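PDB 3K93: phage related exonuclease from Haemophilus somnus 129PT, which probably degrades DNA as a metal-dependent exonuclease related to phage recombination nucleases, working as an assembly of three subunits. Local coordinates for residues S172-K175 with L176-V180; I183-I186 with R187-T190; Y60-K63 with G64-E68; W116-S120 with H121-T125. One frame throughout, in Å; residues are numbered along the deposited sequence. Where two conformers were deposited one is given.

Contact 1: S172-K175 with L176-V180; sequences SDFK and LIDLV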
loop_
_atom_site.group_PDB
_atom_site.type_symbol
_atom_site.label_atom_id
_atom_site.label_comp_id
_atom_site.label_asym_id
_atom_site.label_seq_id
_atom_site.Cartn_x
_atom_site.Cartn_y
_atom_site.Cartn_z
ATOM N N SER A 172 7.844 -21.082 -1.059
ATOM C CA SER A 172 8.493 -22.126 -0.261
ATOM C C SER A 172 7.638 -23.409 -0.152
ATOM O O SER A 172 6.528 -23.389 0.387
ATOM C CB SER A 172 8.806 -21.593 1.143
ATOM O OG SER A 172 9.335 -22.604 1.998
ATOM N N ASP A 173 8.178 -24.506 -0.679
ATOM C CA ASP A 173 7.676 -25.864 -0.418
ATOM C C ASP A 173 7.623 -26.148 1.056
ATOM O O ASP A 173 6.680 -26.745 1.539
ATOM C CB ASP A 173 8.607 -26.913 -1.035
ATOM C CG ASP A 173 8.489 -26.995 -2.535
ATOM O OD1 ASP A 173 7.674 -26.267 -3.162
ATOM O OD2 ASP A 173 9.239 -27.809 -3.104
ATOM N N PHE A 174 8.660 -25.746 1.770
ATOM C CA PHE A 174 8.727 -26.027 3.205
ATOM C C PHE A 174 7.569 -25.381 3.946
ATOM O O PHE A 174 6.866 -26.038 4.713
ATOM C CB PHE A 174 10.067 -25.555 3.767
ATOM C CG PHE A 174 10.197 -25.730 5.222
ATOM C CD1 PHE A 174 10.334 -26.990 5.765
ATOM C CD2 PHE A 174 10.215 -24.639 6.061
ATOM C CE1 PHE A 174 10.472 -27.169 7.110
ATOM C CE2 PHE A 174 10.342 -24.830 7.451
ATOM C CZ PHE A 174 10.478 -26.088 7.960
ATOM N N LYS A 175 7.342 -24.108 3.667
ATOM C CA LYS A 175 6.266 -23.359 4.343
ATOM C C LYS A 175 4.849 -23.719 3.871
ATOM O O LYS A 175 3.963 -23.878 4.687
ATOM C CB LYS A 175 6.510 -21.858 4.241
ATOM C CG LYS A 175 7.739 -21.418 5.048
ATOM C CD LYS A 175 8.256 -20.075 4.617
ATOM C CE LYS A 175 7.524 -18.969 5.261
ATOM N NZ LYS A 175 8.092 -17.689 4.782
ATOM N N LEU A 176 4.658 -23.847 2.557
ATOM C CA LEU A 176 3.353 -24.025 1.975
ATOM C C LEU A 176 2.824 -25.475 1.999
ATOM O O LEU A 176 1.610 -25.670 1.842
ATOM C CB LEU A 176 3.348 -23.497 0.540
ATOM C CG LEU A 176 3.660 -22.008 0.367
ATOM C CD1 LEU A 176 3.689 -21.646 -1.089
ATOM C CD2 LEU A 176 2.662 -21.145 1.130
ATOM N N ILE A 177 3.720 -26.453 2.175
ATOM C CA ILE A 177 3.387 -27.876 2.276
ATOM C C ILE A 177 3.867 -28.548 3.594
ATOM O O ILE A 177 3.054 -28.980 4.417
ATOM C CB ILE A 177 3.983 -28.692 1.102
ATOM C CG1 ILE A 177 3.534 -28.119 -0.266
ATOM C CG2 ILE A 177 3.594 -30.207 1.245
ATOM C CD1 ILE A 177 4.124 -28.943 -1.475
ATOM N N ASP A 178 5.172 -28.638 3.802
ATOM C CA ASP A 178 5.708 -29.428 4.937
ATOM C C ASP A 178 5.188 -28.985 6.307
ATOM O O ASP A 178 4.721 -29.801 7.109
ATOM C CB ASP A 178 7.239 -29.373 4.972
ATOM C CG ASP A 178 7.883 -29.893 3.686
ATOM O OD1 ASP A 178 7.162 -30.340 2.767
ATOM O OD2 ASP A 178 9.116 -29.825 3.586
ATOM N N LEU A 179 5.275 -27.690 6.579
ATOM C CA LEU A 179 4.785 -27.160 7.849
ATOM C C LEU A 179 3.287 -27.357 8.039
ATOM O O LEU A 179 2.846 -27.478 9.157
ATOM C CB LEU A 179 5.082 -25.671 7.964
ATOM C CG LEU A 179 6.530 -25.240 8.115
ATOM C CD1 LEU A 179 6.530 -23.691 8.250
ATOM C CD2 LEU A 179 7.236 -25.976 9.305
ATOM N N VAL A 180 2.515 -27.387 6.946
ATOM C CA VAL A 180 1.074 -27.514 7.025
ATOM C C VAL A 180 0.662 -28.970 7.348
ATOM O O VAL A 180 -0.216 -29.221 8.170
ATOM C CB VAL A 180 0.395 -27.044 5.728
ATOM C CG1 VAL A 180 -1.143 -27.270 5.787
ATOM C CG2 VAL A 180 0.753 -25.554 5.415
#
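Phe174 and Lys175 meet Leu179 within the first turns of helix 173-181, a local contact between side chains four and five residues apart at a capped and widened helix start. Ser172 is the N-cap: its OG accepts from Lys175 N at 3.0 Å, while its carbonyl O takes Leu176 N at 2.9 Å. Asp173 O keeps the alpha bond from Ile177 N and also takes a weak five-residue bond from Asp178 N; a second five-residue bond follows, in which Phe174 O accepts from Leu179 N at 3.0 Å. These five-residue steps mark the wider pi-type turn at 176-178, which lies between Phe174 and Leu179. With Phe174 CG anti to the backbone N (chi1 177°), Leu179 CG sits over one face of the ring in a CH-pi contact, 4.2 Å from the centroid, and Leu179 CD2 is 3.5 Å from Phe174 CZ. Asp178 OD2 comes to the ring edge beside CD1, its carboxylate turned 89° to the ring. Lys175 runs alongside Leu179 and carries NZ to Glu56 of the second subunit, while Leu179 itself packs on Phe50 of that subunit.

Contact 2: I183-I186 with R187-T190; sequences IPQI and RRIT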
loop_
_atom_site.group_PDB
_atom_site.type_symbol
_atom_site.label_atom_id
_atom_site.label_comp_id
_atom_site.label_asym_id
_atom_site.label_seq_id
_atom_site.Cartn_x
_atom_site.Cartn_y
_atom_site.Cartn_z
ATOM N N ILE A 183 0.459 -30.164 10.963
ATOM C CA ILE A 183 -0.557 -29.656 11.862
ATOM C C ILE A 183 -1.744 -30.577 11.701
ATOM O O ILE A 183 -2.175 -30.805 10.598
ATOM C CB ILE A 183 -0.987 -28.215 11.499
ATOM C CG1 ILE A 183 0.215 -27.267 11.416
ATOM C CG2 ILE A 183 -2.018 -27.679 12.467
ATOM C CD1 ILE A 183 -0.192 -25.848 10.853
ATOM N N PRO A 184 -2.269 -31.133 12.799
ATOM C CA PRO A 184 -3.497 -31.908 12.690
ATOM C C PRO A 184 -4.616 -31.191 11.900
ATOM O O PRO A 184 -4.872 -29.977 12.088
ATOM C CB PRO A 184 -3.919 -32.084 14.137
ATOM C CG PRO A 184 -2.673 -32.076 14.885
ATOM C CD PRO A 184 -1.797 -31.063 14.184
ATOM N N GLN A 185 -5.253 -31.932 11.011
ATOM C CA GLN A 185 -6.287 -31.381 10.192
ATOM C C GLN A 185 -7.406 -30.728 10.992
ATOM O O GLN A 185 -7.903 -29.685 10.579
ATOM C CB GLN A 185 -6.876 -32.414 9.256
ATOM C CG GLN A 185 -7.616 -31.791 8.075
ATOM C CD GLN A 185 -8.217 -32.832 7.190
ATOM O OE1 GLN A 185 -9.095 -33.593 7.634
ATOM N NE2 GLN A 185 -7.745 -32.903 5.928
ATOM N N ILE A 186 -7.773 -31.283 12.140
ATOM C CA ILE A 186 -8.802 -30.651 12.956
ATOM C C ILE A 186 -8.403 -29.262 13.457
ATOM O O ILE A 186 -9.286 -28.476 13.704
ATOM C CB ILE A 186 -9.397 -31.532 14.128
ATOM C CG1 ILE A 186 -8.323 -32.133 15.007
ATOM C CG2 ILE A 186 -10.333 -32.688 13.589
ATOM C CD1 ILE A 186 -7.399 -31.160 15.591
ATOM N N ARG A 187 -7.105 -28.936 13.543
ATOM C CA ARG A 187 -6.685 -27.563 13.887
ATOM C C ARG A 187 -6.603 -26.605 12.695
ATOM O O ARG A 187 -6.336 -25.395 12.876
ATOM C CB ARG A 187 -5.344 -27.575 14.606
ATOM C CG ARG A 187 -5.460 -28.111 16.056
ATOM C CD ARG A 187 -4.133 -28.464 16.598
ATOM N NE ARG A 187 -4.227 -29.044 17.937
ATOM C CZ ARG A 187 -3.176 -29.363 18.692
ATOM N NH1 ARG A 187 -1.939 -29.172 18.248
ATOM N NH2 ARG A 187 -3.360 -29.877 19.898
ATOM N N ARG A 188 -6.838 -27.125 11.494
ATOM C CA ARG A 188 -6.715 -26.320 10.280
ATOM C C ARG A 188 -8.061 -25.929 9.680
ATOM O O ARG A 188 -8.113 -25.508 8.540
ATOM C CB ARG A 188 -5.836 -27.043 9.251
ATOM C CG ARG A 188 -4.383 -26.981 9.646
ATOM C CD ARG A 188 -3.458 -27.576 8.592
ATOM N NE ARG A 188 -3.427 -29.036 8.631
ATOM C CZ ARG A 188 -3.880 -29.855 7.683
ATOM N NH1 ARG A 188 -4.439 -29.407 6.566
ATOM N NH2 ARG A 188 -3.783 -31.168 7.853
ATOM N N ILE A 189 -9.145 -26.091 10.445
ATOM C CA ILE A 189 -10.455 -25.568 10.057
ATOM C C ILE A 189 -10.896 -24.647 11.180
ATOM O O ILE A 189 -10.875 -25.048 12.327
ATOM C CB ILE A 189 -11.509 -26.701 9.725
ATOM C CG1 ILE A 189 -12.878 -26.081 9.410
ATOM C CG2 ILE A 189 -11.620 -27.708 10.822
ATOM C CD1 ILE A 189 -13.867 -27.041 8.747
ATOM N N THR A 190 -11.257 -23.415 10.848
ATOM C CA THR A 190 -11.859 -22.495 11.791
ATOM C C THR A 190 -13.121 -21.986 11.154
ATOM O O THR A 190 -13.082 -21.492 10.013
ATOM C CB THR A 190 -10.943 -21.306 12.136
ATOM O OG1 THR A 190 -9.727 -21.802 12.693
ATOM C CG2 THR A 190 -11.601 -20.357 13.185
HETATM O O HOH W 1 -5.096 -32.010 5.001
#
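Ile183 holds the guanidinium of Arg188, five residues on, through its backbone carbonyl. Arg188 grips that single oxygen side-on with two nitrogens, NE at 2.9 Å from Ile183 O and NH2 at 3.2 Å. The oxygen lies in the guanidinium plane, but the nitrogens use it differently: NH2 sits nearly on the line of the carbonyl bond, though its N-H is bent (140°), whereas NE stands above the carbonyl plane with the straighter N-H. A bend at chi3 (-79°) curls the arginine back to this position, and Ile183 CG2 packs on Arg188 CG at 3.7 Å along the way. Pro184 turns its own carbonyl to Arg187 N, 2.9 Å from Pro184 O. Gln185 O repeats the step with Arg188 N at 2.9 Å, and these two consecutive three-residue bonds form the short 3-10 turn that carries the chain from helix 173-181 into strand 189-195, an outer strand of the four-stranded mixed sheet. Gln185 CA lies over one face of the Arg188 guanidinium, and a water accepts from both Gln185 NE2 and Arg188 NH1; NH1 also donates to Leu159 O in the loop after the neighbouring strand 152-158. Ile186 chi1 and chi2, both near +55°, together fold CD1 back toward the next residue, 3.6 Å from Arg187 CG.

Contact 3: Y60-K63 with G64-E68; sequences YTQK and GNELE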
loop_
_atom_site.group_PDB
_atom_site.type_symbol
_atom_site.label_atom_id
_atom_site.label_comp_id
_atom_site.label_asym_id
_atom_site.label_seq_id
_atom_site.Cartn_x
_atom_site.Cartn_y
_atom_site.Cartn_z
ATOM N N TYR A 60 -3.730 -17.736 -5.457
ATOM C CA TYR A 60 -4.601 -17.776 -4.255
ATOM C C TYR A 60 -5.986 -18.314 -4.576
ATOM O O TYR A 60 -6.469 -19.244 -3.923
ATOM C CB TYR A 60 -4.674 -16.383 -3.555
ATOM C CG TYR A 60 -3.302 -15.754 -3.357
ATOM C CD1 TYR A 60 -2.337 -16.409 -2.640
ATOM C CD2 TYR A 60 -2.973 -14.540 -3.945
ATOM C CE1 TYR A 60 -1.068 -15.876 -2.467
ATOM C CE2 TYR A 60 -1.696 -13.991 -3.790
ATOM C CZ TYR A 60 -0.753 -14.672 -3.041
ATOM O OH TYR A 60 0.507 -14.179 -2.891
ATOM N N THR A 61 -6.603 -17.759 -5.619
ATOM C CA THR A 61 -7.930 -18.189 -6.069
ATOM C C THR A 61 -7.844 -19.560 -6.779
ATOM O O THR A 61 -8.759 -20.366 -6.662
ATOM C CB THR A 61 -8.598 -17.140 -7.026
ATOM O OG1 THR A 61 -7.828 -17.044 -8.212
ATOM C CG2 THR A 61 -8.692 -15.733 -6.375
ATOM N N GLN A 62 -6.772 -19.831 -7.511
ATOM C CA GLN A 62 -6.638 -21.141 -8.125
ATOM C C GLN A 62 -6.524 -22.253 -7.075
ATOM O O GLN A 62 -7.034 -23.347 -7.300
ATOM C CB GLN A 62 -5.463 -21.195 -9.101
ATOM C CG GLN A 62 -5.499 -22.404 -10.090
ATOM C CD GLN A 62 -6.906 -22.747 -10.633
ATOM O OE1 GLN A 62 -7.303 -23.910 -10.620
ATOM N NE2 GLN A 62 -7.646 -21.740 -11.116
ATOM N N LYS A 63 -5.903 -21.987 -5.924
ATOM C CA LYS A 63 -5.816 -23.021 -4.870
ATOM C C LYS A 63 -7.208 -23.447 -4.420
ATOM O O LYS A 63 -7.500 -24.652 -4.316
ATOM C CB LYS A 63 -4.987 -22.560 -3.672
ATOM C CG LYS A 63 -4.889 -23.568 -2.522
ATOM C CD LYS A 63 -3.990 -23.093 -1.415
ATOM C CE LYS A 63 -3.913 -24.072 -0.243
ATOM N NZ LYS A 63 -2.887 -23.716 0.820
ATOM N N GLY A 64 -8.074 -22.466 -4.183
ATOM C CA GLY A 64 -9.464 -22.740 -3.783
ATOM C C GLY A 64 -10.209 -23.542 -4.828
ATOM O O GLY A 64 -11.010 -24.384 -4.502
ATOM N N ASN A 65 -9.939 -23.289 -6.092
ATOM C CA ASN A 65 -10.590 -24.045 -7.149
ATOM C C ASN A 65 -10.127 -25.481 -7.158
ATOM O O ASN A 65 -10.942 -26.362 -7.220
ATOM C CB ASN A 65 -10.351 -23.415 -8.515
ATOM C CG ASN A 65 -11.118 -22.108 -8.699
ATOM O OD1 ASN A 65 -12.206 -21.916 -8.116
ATOM N ND2 ASN A 65 -10.562 -21.201 -9.544
ATOM N N GLU A 66 -8.821 -25.699 -7.069
ATOM C CA GLU A 66 -8.275 -27.048 -7.051
ATOM C C GLU A 66 -8.681 -27.859 -5.851
ATOM O O GLU A 66 -8.872 -29.063 -5.978
ATOM C CB GLU A 66 -6.760 -27.049 -7.204
ATOM C CG GLU A 66 -6.356 -26.516 -8.581
ATOM C CD GLU A 66 -4.863 -26.624 -8.911
ATOM O OE1 GLU A 66 -4.095 -27.284 -8.151
ATOM O OE2 GLU A 66 -4.480 -26.037 -9.968
ATOM N N LEU A 67 -8.867 -27.227 -4.706
ATOM C CA LEU A 67 -9.080 -27.982 -3.465
ATOM C C LEU A 67 -10.550 -27.922 -3.041
ATOM O O LEU A 67 -10.915 -28.323 -1.926
ATOM C CB LEU A 67 -8.167 -27.483 -2.359
ATOM C CG LEU A 67 -6.664 -27.643 -2.625
ATOM C CD1 LEU A 67 -5.902 -27.046 -1.463
ATOM C CD2 LEU A 67 -6.257 -29.110 -2.843
ATOM N N GLU A 68 -11.394 -27.468 -3.951
ATOM C CA GLU A 68 -12.801 -27.213 -3.647
ATOM C C GLU A 68 -13.496 -28.441 -3.139
ATOM O O GLU A 68 -14.221 -28.365 -2.147
ATOM C CB GLU A 68 -13.524 -26.730 -4.886
ATOM C CG GLU A 68 -14.924 -26.222 -4.635
ATOM C CD GLU A 68 -15.534 -25.749 -5.932
ATOM O OE1 GLU A 68 -15.840 -26.625 -6.801
ATOM O OE2 GLU A 68 -15.664 -24.509 -6.087
#
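Three successive four-residue backbone bonds wind helix 59-66 to its end, Asn65 N to Thr61 O, Glu66 N to Gln62 O and Leu67 N to Lys63 O at 2.9 Å, the last more bent at the donor (138°) as Leu67 leaves helical backbone angles. Lys63 and Leu67, one turn apart, form the apolar part of the contact. The lysine is stretched out over its whole length with CG anti to the backbone N (chi1 178°), and Leu67 CD1 lies across this methylene chain, 3.8 Å from both Lys63 CG and Lys63 CE. Leu67 CB and CG also lie against the Lys63 carbonyl. Along another side of the helix, Asn65 and Glu66 lean back onto the preceding turn: Asn65 CB is 3.5 Å from Gln62 O, and Glu66 CG is equally close to that oxygen. Both charged ends find partners in the loop regions nearby. The Lys63 ammonium is buried among the carbonyls of Ser115, Trp116 and Phe160 and the hydroxyl of Thr162, which probably disperse its charge, while Glu66 OE1 accepts from Asn165. Leu67 leans on Phe160 and Tyr60 meets Trp116 edge-to-face, seating the helix against the loops that follow strands 108-114 and 152-158, just before helix 68-79 sets off.

Contact 4: W116-S120 with H121-T125; sequences WDIGS and HPFFT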
loop_
_atom_site.group_PDB
_atom_site.type_symbol
_atom_site.label_atom_id
_atom_site.label_comp_id
_atom_site.label_asym_id
_atom_site.label_seq_id
_atom_site.Cartn_x
_atom_site.Cartn_y
_atom_site.Cartn_z
ATOM N N TRP A 116 -4.260 -19.557 1.740
ATOM C CA TRP A 116 -2.996 -19.790 1.060
ATOM C C TRP A 116 -1.920 -20.447 1.947
ATOM O O TRP A 116 -1.322 -21.479 1.574
ATOM C CB TRP A 116 -2.455 -18.477 0.480
ATOM C CG TRP A 116 -1.167 -18.635 -0.221
ATOM C CD1 TRP A 116 0.052 -18.189 0.204
ATOM C CD2 TRP A 116 -0.935 -19.321 -1.467
ATOM N NE1 TRP A 116 1.022 -18.548 -0.698
ATOM C CE2 TRP A 116 0.450 -19.242 -1.732
ATOM C CE3 TRP A 116 -1.765 -19.978 -2.387
ATOM C CZ2 TRP A 116 1.035 -19.792 -2.895
ATOM C CZ3 TRP A 116 -1.191 -20.537 -3.560
ATOM C CH2 TRP A 116 0.197 -20.449 -3.789
ATOM N N ASP A 117 -1.672 -19.853 3.106
ATOM C CA ASP A 117 -0.616 -20.320 3.976
ATOM C C ASP A 117 -0.939 -20.079 5.447
ATOM O O ASP A 117 -1.978 -19.504 5.775
ATOM C CB ASP A 117 0.782 -19.762 3.518
ATOM C CG ASP A 117 0.999 -18.310 3.803
ATOM O OD1 ASP A 117 0.147 -17.648 4.465
ATOM O OD2 ASP A 117 2.102 -17.835 3.392
ATOM N N ILE A 118 -0.067 -20.577 6.313
ATOM C CA ILE A 118 -0.241 -20.483 7.765
ATOM C C ILE A 118 -0.413 -19.017 8.171
ATOM O O ILE A 118 -1.248 -18.691 8.991
ATOM C CB ILE A 118 0.952 -21.153 8.525
ATOM C CG1 ILE A 118 0.925 -22.681 8.299
ATOM C CG2 ILE A 118 0.959 -20.778 10.038
ATOM C CD1 ILE A 118 2.264 -23.403 8.559
ATOM N N GLY A 119 0.363 -18.142 7.560
ATOM C CA GLY A 119 0.264 -16.727 7.847
ATOM C C GLY A 119 -1.085 -16.091 7.582
ATOM O O GLY A 119 -1.545 -15.264 8.387
ATOM N N SER A 120 -1.712 -16.464 6.473
ATOM C CA SER A 120 -2.951 -15.834 6.042
ATOM C C SER A 120 -4.163 -16.588 6.624
ATOM O O SER A 120 -5.257 -16.044 6.727
ATOM C CB SER A 120 -3.030 -15.802 4.470
ATOM O OG SER A 120 -3.189 -17.139 3.898
ATOM N N HIS A 121 -3.962 -17.836 7.012
ATOM C CA HIS A 121 -5.044 -18.649 7.565
ATOM C C HIS A 121 -5.419 -18.194 8.988
ATOM O O HIS A 121 -4.543 -18.091 9.837
ATOM C CB HIS A 121 -4.636 -20.119 7.619
ATOM C CG HIS A 121 -5.693 -20.997 8.182
ATOM N ND1 HIS A 121 -6.834 -21.311 7.488
ATOM C CD2 HIS A 121 -5.811 -21.595 9.391
ATOM C CE1 HIS A 121 -7.594 -22.095 8.230
ATOM N NE2 HIS A 121 -7.013 -22.259 9.399
ATOM N N PRO A 122 -6.705 -17.953 9.247
ATOM C CA PRO A 122 -7.138 -17.533 10.578
ATOM C C PRO A 122 -7.403 -18.706 11.546
ATOM O O PRO A 122 -8.531 -19.204 11.673
ATOM C CB PRO A 122 -8.413 -16.757 10.302
ATOM C CG PRO A 122 -8.970 -17.366 9.042
ATOM C CD PRO A 122 -7.805 -17.905 8.264
ATOM N N PHE A 123 -6.330 -19.153 12.184
ATOM C CA PHE A 123 -6.402 -20.156 13.184
ATOM C C PHE A 123 -7.228 -19.692 14.368
ATOM O O PHE A 123 -7.911 -20.510 14.978
ATOM C CB PHE A 123 -5.003 -20.515 13.709
ATOM C CG PHE A 123 -4.177 -21.333 12.744
ATOM C CD1 PHE A 123 -4.255 -22.716 12.753
ATOM C CD2 PHE A 123 -3.302 -20.721 11.864
ATOM C CE1 PHE A 123 -3.496 -23.487 11.880
ATOM C CE2 PHE A 123 -2.556 -21.479 10.994
ATOM C CZ PHE A 123 -2.662 -22.884 11.011
ATOM N N PHE A 124 -7.127 -18.405 14.734
ATOM C CA PHE A 124 -7.637 -17.936 16.026
ATOM C C PHE A 124 -9.022 -17.385 15.843
ATOM O O PHE A 124 -9.296 -16.816 14.827
ATOM C CB PHE A 124 -6.648 -16.940 16.610
ATOM C CG PHE A 124 -5.263 -17.520 16.722
ATOM C CD1 PHE A 124 -5.028 -18.597 17.562
ATOM C CD2 PHE A 124 -4.212 -17.037 15.957
ATOM C CE1 PHE A 124 -3.760 -19.167 17.640
ATOM C CE2 PHE A 124 -2.960 -17.588 16.040
ATOM C CZ PHE A 124 -2.735 -18.675 16.874
ATOM N N THR A 125 -9.901 -17.558 16.825
ATOM C CA THR A 125 -11.300 -17.178 16.597
ATOM C C THR A 125 -11.488 -15.681 16.334
ATOM O O THR A 125 -12.262 -15.333 15.416
ATOM C CB THR A 125 -12.242 -17.641 17.703
ATOM O OG1 THR A 125 -11.751 -17.191 18.970
ATOM C CG2 THR A 125 -12.349 -19.153 17.685
#
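An Asx motif at Asp117 opens the loop between strand 108-114, which carries the sodium ligands Asp111 and Thr112, and helix 125-135; His121 closes the turn by giving its N to Asp117 O at 2.9 Å. The motif is reciprocal, as in a capping box, though residues 118-120 make just one helix-like turn: Ser120 N donates to Asp117 OD1 at 3.0 Å, and Asp117 N donates to Ser120 OG at 3.2 Å. Ser120 can return this bond because its OG sits between its own backbone N and carbonyl carbon (chi1 68°). Both carboxylate oxygens of Asp117 are engaged, OD2 accepting from Tyr52 OH of the second subunit. Lys46 of that subunit takes the carbonyls of Ile118, Gly119 and His121, and so satisfies oxygens that the turn crowds together. Pro122 then centres an inverse gamma turn, with a weak bond from Phe123 N to His121 O. Past this turn, the Phe123 ring lies against Ile118: CE2 touches Ile118 CG2 at 3.7 Å, and Ile118 O lies at the ring edge. Over the Phe123 face comes His121, whose ND1 is bonded to Ser115 OG and whose CD2 stands 3.5 Å above the ring centre.

Overall arrangement
Along the chain the order is contact 3, contact 4, contact 1, contact 2, with none nested in another. Contact 4 is the hub, its centre 16 Å from contact 3, 14 Å from contact 1 and 10 Å from contact 2, and it touches all three. Lys63 NZ reaches Trp116 O, Leu176 CD2 and Leu179 CB rest on Asp117 and Ile118, and Thr190 OG1 meets Phe123 O. Contacts 1 and 2 are joined by the chain from helix 173-181 to strand 189-195. The loop leaving the metal-bearing strand 108-114 is thereby tied to three neighbouring elements, while contacts 1, 2 and 4 also meet the second subunit of the three-chain assembly.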